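Local coordinates for periplasmic sugar-binding domain protein (Pseudomonas fluorescens Pf-5, PDB 3H75), which probably binds a carbohydrate in the periplasm, as a two-domain member of the bacterial solute-binding protein 2 family, at residues A[67-72]-A[91-96]; A[116-121]-A[263-268]; A[47-52]-A[72-77]. All coordinates share one frame; numbering follows the deposited sequence.

Contact 1 of 3, residues A[67-72]-A[91-96]; sequences MLVNEQ and IVNSPL
Leu68 and Val69 pair with Ile91 and Val92 as parallel neighbours. The strands 65-69 and 88-93, with helix 74-82 between them, form a beta-alpha-beta unit in the six-stranded sheet of one domain. Val92 serves both backbone bonds. Its N donates to Leu68 O at 2.9 Å, with the donor tilted slightly from the carbonyl plane. Two residues past Leu68, Asn70 N donates back to Val92 O at 3.2 Å, in the carbonyl plane and with an N-H...O angle of 161°.

Leu68 and Ile91 lie side by side on one face of the sheet. Ile91 CD1 nestles against the branch of Leu68, 3.5 Å from its CG. On the other face Met67, a selenomethionine, crosses Val92 at about a right angle, and its CG meets Val92 CG1 at 3.9 Å. Val69 CG2 reaches Val92 CG2 on this same side. Helices 17-33 and 265-277 cover that face, with Tyr22 and Leu265 both resting on Val92. Tyr22 OH also bonds Asn93 OD1.

Just beyond Val69, Asn70 CB lies 3.4 Å from Ile91 CG2. Asn70 CG, anti to the backbone N (chi1 -155°), stays by the same methyl at 3.6 Å. A water bridges the two segments here. It donates to Asn70 O at 2.8 Å and weakly to Val92 O, and it sits 2.6 Å from Ser94 OG.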
loop_
_atom_site.group_PDB
_atom_site.type_symbol
_atom_site.label_atom_id
_atom_site.label_comp_id
_atom_site.label_asym_id
_atom_site.label_seq_id
_atom_site.Cartn_x
_atom_site.Cartn_y
_atom_site.Cartn_z
HETATM N N MSE A 67 8.806 -4.278 -13.947
HETATM C CA MSE A 67 8.399 -3.526 -12.769
HETATM C C MSE A 67 8.434 -4.434 -11.548
HETATM O O MSE A 67 8.002 -5.579 -11.609
HETATM C CB MSE A 67 6.990 -2.978 -12.957
HETATM C CG MSE A 67 6.583 -1.966 -11.906
HETATM SE SE MSE A 67 4.760 -1.392 -12.216
HETATM C CE MSE A 67 4.833 -0.972 -14.074
ATOM N N LEU A 68 8.956 -3.930 -10.440
ATOM C CA LEU A 68 9.039 -4.733 -9.230
ATOM C C LEU A 68 8.945 -3.859 -7.995
ATOM O O LEU A 68 9.237 -2.662 -8.042
ATOM C CB LEU A 68 10.363 -5.506 -9.189
ATOM C CG LEU A 68 11.635 -4.649 -9.252
ATOM C CD1 LEU A 68 12.737 -5.283 -8.407
ATOM C CD2 LEU A 68 12.073 -4.488 -10.701
ATOM N N VAL A 69 8.537 -4.469 -6.888
ATOM C CA VAL A 69 8.417 -3.763 -5.623
ATOM C C VAL A 69 9.781 -3.779 -4.952
ATOM O O VAL A 69 10.500 -4.776 -5.012
ATOM C CB VAL A 69 7.386 -4.447 -4.709
ATOM C CG1 VAL A 69 7.321 -3.734 -3.374
ATOM C CG2 VAL A 69 6.014 -4.443 -5.384
ATOM N N ASN A 70 10.145 -2.675 -4.313
ATOM C CA ASN A 70 11.442 -2.607 -3.664
ATOM C C ASN A 70 11.472 -3.355 -2.336
ATOM O O ASN A 70 10.485 -3.383 -1.590
ATOM C CB ASN A 70 11.848 -1.147 -3.450
ATOM C CG ASN A 70 13.349 -0.970 -3.353
ATOM O OD1 ASN A 70 14.108 -1.927 -3.508
ATOM N ND2 ASN A 70 13.788 0.258 -3.105
ATOM N N GLU A 71 12.618 -3.973 -2.071
ATOM C CA GLU A 71 12.883 -4.723 -0.848
ATOM C C GLU A 71 14.401 -4.679 -0.679
ATOM O O GLU A 71 15.125 -4.477 -1.654
ATOM C CB GLU A 71 12.400 -6.169 -0.976
ATOM C CG GLU A 71 12.580 -6.979 0.301
ATOM C CD GLU A 71 12.031 -8.386 0.187
ATOM O OE1 GLU A 71 11.530 -8.745 -0.900
ATOM O OE2 GLU A 71 12.102 -9.132 1.186
ATOM N N GLN A 72 14.887 -4.871 0.543
ATOM C CA GLN A 72 16.322 -4.799 0.808
ATOM C C GLN A 72 17.167 -6.017 0.442
ATOM O O GLN A 72 18.397 -5.949 0.490
ATOM C CB GLN A 72 16.560 -4.457 2.282
ATOM C CG GLN A 72 15.817 -5.356 3.253
ATOM C CD GLN A 72 16.142 -5.047 4.702
ATOM O OE1 GLN A 72 15.463 -5.515 5.617
ATOM N NE2 GLN A 72 17.190 -4.260 4.920
ATOM N N ILE A 91 11.128 0.567 -10.256
ATOM C CA ILE A 91 10.990 0.157 -8.859
ATOM C C ILE A 91 9.833 0.909 -8.211
ATOM O O ILE A 91 9.795 2.138 -8.236
ATOM C CB ILE A 91 12.282 0.479 -8.079
ATOM C CG1 ILE A 91 13.488 -0.127 -8.797
ATOM C CG2 ILE A 91 12.173 -0.030 -6.650
ATOM C CD1 ILE A 91 13.423 -1.624 -8.956
ATOM N N VAL A 92 8.895 0.180 -7.613
ATOM C CA VAL A 92 7.748 0.844 -7.017
ATOM C C VAL A 92 7.490 0.606 -5.542
ATOM O O VAL A 92 8.080 -0.281 -4.915
ATOM C CB VAL A 92 6.450 0.488 -7.778
ATOM C CG1 VAL A 92 6.566 0.926 -9.226
ATOM C CG2 VAL A 92 6.184 -1.014 -7.688
ATOM N N ASN A 93 6.598 1.447 -5.014
ATOM C CA ASN A 93 6.124 1.429 -3.630
ATOM C C ASN A 93 7.046 1.986 -2.542
ATOM O O ASN A 93 6.569 2.605 -1.595
ATOM C CB ASN A 93 5.651 0.019 -3.271
ATOM C CG ASN A 93 4.369 -0.362 -4.002
ATOM O OD1 ASN A 93 3.922 0.344 -4.911
ATOM N ND2 ASN A 93 3.775 -1.483 -3.612
ATOM N N SER A 94 8.351 1.771 -2.660
ATOM C CA SER A 94 9.285 2.308 -1.676
ATOM C C SER A 94 10.533 2.819 -2.386
ATOM O O SER A 94 10.903 2.310 -3.438
ATOM C CB SER A 94 9.659 1.252 -0.617
ATOM O OG SER A 94 10.556 0.298 -1.124
ATOM N N PRO A 95 11.199 3.827 -1.798
ATOM C CA PRO A 95 12.411 4.490 -2.292
ATOM C C PRO A 95 13.637 3.618 -2.536
ATOM O O PRO A 95 13.862 2.624 -1.848
ATOM C CB PRO A 95 12.689 5.542 -1.220
ATOM C CG PRO A 95 11.348 5.803 -0.621
ATOM C CD PRO A 95 10.770 4.425 -0.522
ATOM N N LEU A 96 14.425 4.011 -3.531
ATOM C CA LEU A 96 15.667 3.315 -3.853
ATOM C C LEU A 96 16.644 3.778 -2.783
ATOM O O LEU A 96 16.628 4.945 -2.403
ATOM C CB LEU A 96 16.176 3.736 -5.237
ATOM C CG LEU A 96 15.484 3.144 -6.469
ATOM C CD1 LEU A 96 15.876 3.924 -7.718
ATOM C CD2 LEU A 96 15.870 1.683 -6.602
HETATM O O HOH W 1 8.596 -1.326 -1.735
#

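Contact 2 of 3, residues A[116-121]-A[263-268]; sequences GSMVGD and FTLGGW
Met118 and Leu265 slide past each other in opposite directions where strand 115-119 meets the start of helix 265-277. The strand belongs to the parallel sheet of one domain. The helix packs against one face of that sheet, so the contact joins parts of the chain more than 140 residues apart in the alpha/beta fold.

Met118 is a selenomethionine whose side chain runs from the strand toward the helix. Its CB lies 4.1 Å from Leu265 CD2. CG stands anti to the backbone N (chi1 180°), which brings it closer to the same methyl, at 3.7 Å. From there the chain runs on extended to SE. SE touches Leu265 CD2 and Leu265 O and, about one helical turn on, Trp268 CB at 3.8 Å. The chain bends at chi3 (-82°), which lays CE against the backbone of Trp268, 3.9 Å from its O.

Leu265 uses its other branch on the strand's end. CD1 rests on the peptide joining Val119 to Gly120 and lies 3.7 Å from Gly120 N. Leu265 also touches Tyr22 of helix 17-33. The indole of Trp268 leads away from the strand. It stacks with Phe335 and meets Phe25 edge-to-face.

Apolar side-chain atoms here meet one another and the backbone of the other segment. The two segments share no hydrogen bond, so the hold between them probably depends on matching shapes rather than on directed bonds.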
loop_
_atom_site.group_PDB
_atom_site.type_symbol
_atom_site.label_atom_id
_atom_site.label_comp_id
_atom_site.label_asym_id
_atom_site.label_seq_id
_atom_site.Cartn_x
_atom_site.Cartn_y
_atom_site.Cartn_z
ATOM N N GLY A 116 13.736 3.811 -13.228
ATOM C CA GLY A 116 12.943 4.844 -12.588
ATOM C C GLY A 116 12.248 4.248 -11.380
ATOM O O GLY A 116 12.390 3.056 -11.117
ATOM N N SER A 117 11.512 5.070 -10.638
ATOM C CA SER A 117 10.797 4.585 -9.463
ATOM C C SER A 117 9.561 5.428 -9.188
ATOM O O SER A 117 9.417 6.535 -9.708
ATOM C CB SER A 117 11.711 4.596 -8.230
ATOM O OG SER A 117 12.061 5.917 -7.842
HETATM N N MSE A 118 8.665 4.892 -8.368
HETATM C CA MSE A 118 7.443 5.597 -8.011
HETATM C C MSE A 118 7.020 5.108 -6.642
HETATM O O MSE A 118 6.858 3.906 -6.434
HETATM C CB MSE A 118 6.337 5.306 -9.019
HETATM C CG MSE A 118 5.033 6.012 -8.688
HETATM SE SE MSE A 118 3.711 5.790 -10.060
HETATM C CE MSE A 118 4.301 7.178 -11.280
ATOM N N VAL A 119 6.838 6.037 -5.712
ATOM C CA VAL A 119 6.459 5.671 -4.357
ATOM C C VAL A 119 5.298 6.492 -3.830
ATOM O O VAL A 119 5.015 7.587 -4.325
ATOM C CB VAL A 119 7.643 5.856 -3.390
ATOM C CG1 VAL A 119 8.852 5.090 -3.901
ATOM C CG2 VAL A 119 7.968 7.339 -3.238
ATOM N N GLY A 120 4.635 5.951 -2.813
ATOM C CA GLY A 120 3.524 6.636 -2.189
ATOM C C GLY A 120 3.980 7.264 -0.886
ATOM O O GLY A 120 5.159 7.598 -0.734
ATOM N N ASP A 121 3.061 7.426 0.061
ATOM C CA ASP A 121 3.410 8.038 1.338
ATOM C C ASP A 121 3.040 7.176 2.545
ATOM O O ASP A 121 2.204 7.554 3.371
ATOM C CB ASP A 121 2.780 9.444 1.438
ATOM C CG ASP A 121 1.264 9.447 1.249
ATOM O OD1 ASP A 121 0.712 8.521 0.615
ATOM O OD2 ASP A 121 0.621 10.410 1.724
ATOM N N PHE A 263 -3.363 1.394 -3.663
ATOM C CA PHE A 263 -3.604 0.283 -4.576
ATOM C C PHE A 263 -3.625 0.789 -6.014
ATOM O O PHE A 263 -3.584 0.000 -6.954
ATOM C CB PHE A 263 -4.926 -0.430 -4.251
ATOM C CG PHE A 263 -6.160 0.308 -4.707
ATOM C CD1 PHE A 263 -6.715 0.070 -5.967
ATOM C CD2 PHE A 263 -6.772 1.236 -3.873
ATOM C CE1 PHE A 263 -7.861 0.750 -6.384
ATOM C CE2 PHE A 263 -7.913 1.917 -4.281
ATOM C CZ PHE A 263 -8.459 1.673 -5.536
ATOM N N THR A 264 -3.675 2.107 -6.180
ATOM C CA THR A 264 -3.704 2.705 -7.513
ATOM C C THR A 264 -2.311 2.951 -8.089
ATOM O O THR A 264 -2.179 3.245 -9.274
ATOM C CB THR A 264 -4.417 4.074 -7.504
ATOM O OG1 THR A 264 -3.716 4.965 -6.626
ATOM C CG2 THR A 264 -5.860 3.935 -7.050
ATOM N N LEU A 265 -1.273 2.826 -7.268
ATOM C CA LEU A 265 0.081 3.123 -7.733
ATOM C C LEU A 265 0.513 2.419 -9.013
ATOM O O LEU A 265 1.137 3.038 -9.875
ATOM C CB LEU A 265 1.099 2.855 -6.621
ATOM C CG LEU A 265 2.422 3.613 -6.792
ATOM C CD1 LEU A 265 3.054 3.851 -5.431
ATOM C CD2 LEU A 265 3.349 2.833 -7.698
ATOM N N GLY A 266 0.187 1.137 -9.137
ATOM C CA GLY A 266 0.561 0.397 -10.330
ATOM C C GLY A 266 -0.005 1.005 -11.602
ATOM O O GLY A 266 0.667 1.036 -12.639
ATOM N N GLY A 267 -1.244 1.483 -11.532
ATOM C CA GLY A 267 -1.874 2.088 -12.695
ATOM C C GLY A 267 -1.165 3.360 -13.113
ATOM O O GLY A 267 -0.924 3.597 -14.302
ATOM N N TRP A 268 -0.831 4.193 -12.135
ATOM C CA TRP A 268 -0.135 5.444 -12.414
ATOM C C TRP A 268 1.235 5.119 -12.996
ATOM O O TRP A 268 1.731 5.821 -13.874
ATOM C CB TRP A 268 0.047 6.256 -11.132
ATOM C CG TRP A 268 -1.199 6.466 -10.323
ATOM C CD1 TRP A 268 -1.269 6.567 -8.963
ATOM C CD2 TRP A 268 -2.542 6.631 -10.806
ATOM N NE1 TRP A 268 -2.567 6.785 -8.568
ATOM C CE2 TRP A 268 -3.369 6.828 -9.677
ATOM C CE3 TRP A 268 -3.128 6.632 -12.081
ATOM C CZ2 TRP A 268 -4.753 7.021 -9.781
ATOM C CZ3 TRP A 268 -4.504 6.826 -12.185
ATOM C CH2 TRP A 268 -5.299 7.016 -11.039
#

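Contact 3 of 3, residues A[47-52]-A[72-77]; sequences QNTLQQ and QYVAPQ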
loop_
_atom_site.group_PDB
_atom_site.type_symbol
_atom_site.label_atom_id
_atom_site.label_comp_id
_atom_site.label_asym_id
_atom_site.label_seq_id
_atom_site.Cartn_x
_atom_site.Cartn_y
_atom_site.Cartn_z
ATOM N N GLN A 47 11.660 -15.275 -2.911
ATOM C CA GLN A 47 12.591 -16.015 -3.741
ATOM C C GLN A 47 11.985 -16.307 -5.111
ATOM O O GLN A 47 12.709 -16.465 -6.093
ATOM C CB GLN A 47 13.012 -17.309 -3.046
ATOM C CG GLN A 47 13.923 -17.070 -1.847
ATOM C CD GLN A 47 15.178 -16.292 -2.218
ATOM O OE1 GLN A 47 15.916 -16.676 -3.125
ATOM N NE2 GLN A 47 15.424 -15.195 -1.512
ATOM N N ASN A 48 10.657 -16.370 -5.189
ATOM C CA ASN A 48 10.021 -16.618 -6.477
ATOM C C ASN A 48 10.155 -15.396 -7.375
ATOM O O ASN A 48 10.273 -15.521 -8.590
ATOM C CB ASN A 48 8.545 -16.975 -6.304
ATOM C CG ASN A 48 8.350 -18.326 -5.656
ATOM O OD1 ASN A 48 9.215 -19.203 -5.745
ATOM N ND2 ASN A 48 7.202 -18.513 -5.015
ATOM N N THR A 49 10.125 -14.212 -6.774
ATOM C CA THR A 49 10.268 -12.975 -7.535
ATOM C C THR A 49 11.664 -12.939 -8.149
ATOM O O THR A 49 11.838 -12.594 -9.316
ATOM C CB THR A 49 10.077 -11.745 -6.624
ATOM O OG1 THR A 49 8.741 -11.748 -6.097
ATOM C CG2 THR A 49 10.308 -10.450 -7.403
ATOM N N LEU A 50 12.660 -13.314 -7.353
ATOM C CA LEU A 50 14.034 -13.323 -7.831
ATOM C C LEU A 50 14.198 -14.312 -8.977
ATOM O O LEU A 50 14.815 -13.997 -9.991
ATOM C CB LEU A 50 14.986 -13.691 -6.692
ATOM C CG LEU A 50 16.469 -13.815 -7.051
ATOM C CD1 LEU A 50 17.008 -12.477 -7.544
ATOM C CD2 LEU A 50 17.235 -14.267 -5.817
ATOM N N GLN A 51 13.633 -15.506 -8.823
ATOM C CA GLN A 51 13.745 -16.522 -9.859
ATOM C C GLN A 51 13.018 -16.103 -11.131
ATOM O O GLN A 51 13.488 -16.377 -12.232
ATOM C CB GLN A 51 13.195 -17.856 -9.355
ATOM C CG GLN A 51 13.753 -19.070 -10.084
ATOM C CD GLN A 51 15.268 -19.135 -10.023
ATOM O OE1 GLN A 51 15.866 -18.906 -8.973
ATOM N NE2 GLN A 51 15.895 -19.461 -11.150
ATOM N N GLN A 52 11.873 -15.441 -10.978
ATOM C CA GLN A 52 11.106 -14.976 -12.129
ATOM C C GLN A 52 11.917 -13.952 -12.915
ATOM O O GLN A 52 11.929 -13.979 -14.141
ATOM C CB GLN A 52 9.777 -14.363 -11.675
ATOM C CG GLN A 52 8.793 -15.412 -11.165
ATOM C CD GLN A 52 7.664 -14.811 -10.355
ATOM O OE1 GLN A 52 7.725 -13.649 -9.956
ATOM N NE2 GLN A 52 6.633 -15.603 -10.097
ATOM N N GLN A 72 14.887 -4.871 0.543
ATOM C CA GLN A 72 16.322 -4.799 0.808
ATOM C C GLN A 72 17.167 -6.017 0.442
ATOM O O GLN A 72 18.397 -5.949 0.490
ATOM C CB GLN A 72 16.560 -4.457 2.282
ATOM C CG GLN A 72 15.817 -5.356 3.253
ATOM C CD GLN A 72 16.142 -5.047 4.702
ATOM O OE1 GLN A 72 15.463 -5.515 5.617
ATOM N NE2 GLN A 72 17.190 -4.260 4.920
ATOM N N TYR A 73 16.533 -7.123 0.071
ATOM C CA TYR A 73 17.303 -8.316 -0.262
ATOM C C TYR A 73 17.177 -8.807 -1.702
ATOM O O TYR A 73 18.180 -9.119 -2.341
ATOM C CB TYR A 73 16.950 -9.445 0.714
ATOM C CG TYR A 73 17.333 -9.141 2.148
ATOM C CD1 TYR A 73 18.669 -8.956 2.508
ATOM C CD2 TYR A 73 16.362 -9.017 3.141
ATOM C CE1 TYR A 73 19.028 -8.651 3.821
ATOM C CE2 TYR A 73 16.711 -8.711 4.458
ATOM C CZ TYR A 73 18.045 -8.530 4.789
ATOM O OH TYR A 73 18.397 -8.217 6.083
ATOM N N VAL A 74 15.957 -8.865 -2.221
ATOM C CA VAL A 74 15.749 -9.337 -3.586
ATOM C C VAL A 74 15.944 -8.267 -4.657
ATOM O O VAL A 74 16.537 -8.529 -5.701
ATOM C CB VAL A 74 14.344 -9.955 -3.743
ATOM C CG1 VAL A 74 14.103 -10.345 -5.193
ATOM C CG2 VAL A 74 14.219 -11.172 -2.842
ATOM N N ALA A 75 15.452 -7.059 -4.400
ATOM C CA ALA A 75 15.583 -5.973 -5.364
ATOM C C ALA A 75 17.031 -5.727 -5.798
ATOM O O ALA A 75 17.304 -5.575 -6.986
ATOM C CB ALA A 75 14.977 -4.689 -4.795
ATOM N N PRO A 76 17.974 -5.673 -4.840
ATOM C CA PRO A 76 19.373 -5.442 -5.221
ATOM C C PRO A 76 19.903 -6.518 -6.168
ATOM O O PRO A 76 20.617 -6.215 -7.124
ATOM C CB PRO A 76 20.100 -5.450 -3.879
ATOM C CG PRO A 76 19.071 -4.894 -2.943
ATOM C CD PRO A 76 17.822 -5.636 -3.375
ATOM N N GLN A 77 19.549 -7.773 -5.902
ATOM C CA GLN A 77 20.006 -8.874 -6.742
ATOM C C GLN A 77 19.426 -8.758 -8.146
ATOM O O GLN A 77 20.110 -9.031 -9.131
ATOM C CB GLN A 77 19.622 -10.220 -6.120
ATOM C CG GLN A 77 20.112 -10.405 -4.691
ATOM C CD GLN A 77 20.026 -11.844 -4.218
ATOM O OE1 GLN A 77 20.057 -12.121 -3.017
ATOM N NE2 GLN A 77 19.933 -12.772 -5.164
HETATM O O HOH W 2 18.351 -14.557 -2.041
#
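This is a partly buried helix-to-helix contact, well away from the centre of the chain, between Leu50 of helix 46-58 and Val74 and Gln77 at the start of helix 74-82. Val74 CG1 points across to the first helix, anti to its own backbone N (chi1 176°). It lies 3.8 Å from Leu50 CB and 3.9 Å from Leu50 N, with Thr49 CG2 farther off at 4.4 Å. Both helices are crossovers of the parallel alpha/beta fold and flank strand 65-69 in the chain order, one leading into it and one leaving it. Leu50 and Gln77 cross at about a right angle. Leu50 CD1 meets Gln77 CB at 3.7 Å, while Leu50 CD2 sits 3.2 Å from Gln77 NE2. Ile78 of the second helix also touches Leu50. An alanine at Leu50 would keep the CB that meets Val74, but would probably open a gap beside Gln77 and leave its amide end freer to turn. At the rim a water joins the two amide chains: Gln47 NE2 donates to it at 3.0 Å, and it donates to Gln77 OE1 at 3.1 Å.

Contacts 1 and 2 are buried, while contact 3 is partly buried and farther from the centre of the chain. Strands 88-93 and 115-119 are neighbours in one sheet, so contacts 1 and 2 meet directly, with probable hydrogen bonds from Asn93 N to Met118 O and Ile91 N to Gly116 O. Contact 3 shares Gln72 with contact 1, and Ala75 of its second helix packs on Asn70. Contacts 2 and 3 do not touch. Their chemistry differs too. Contact 2 is side-chain packing of helix on sheet. Contacts 1 and 3 each hold a bridging water: beside backbone bonds in contact 1, as the polar link between helices in contact 3.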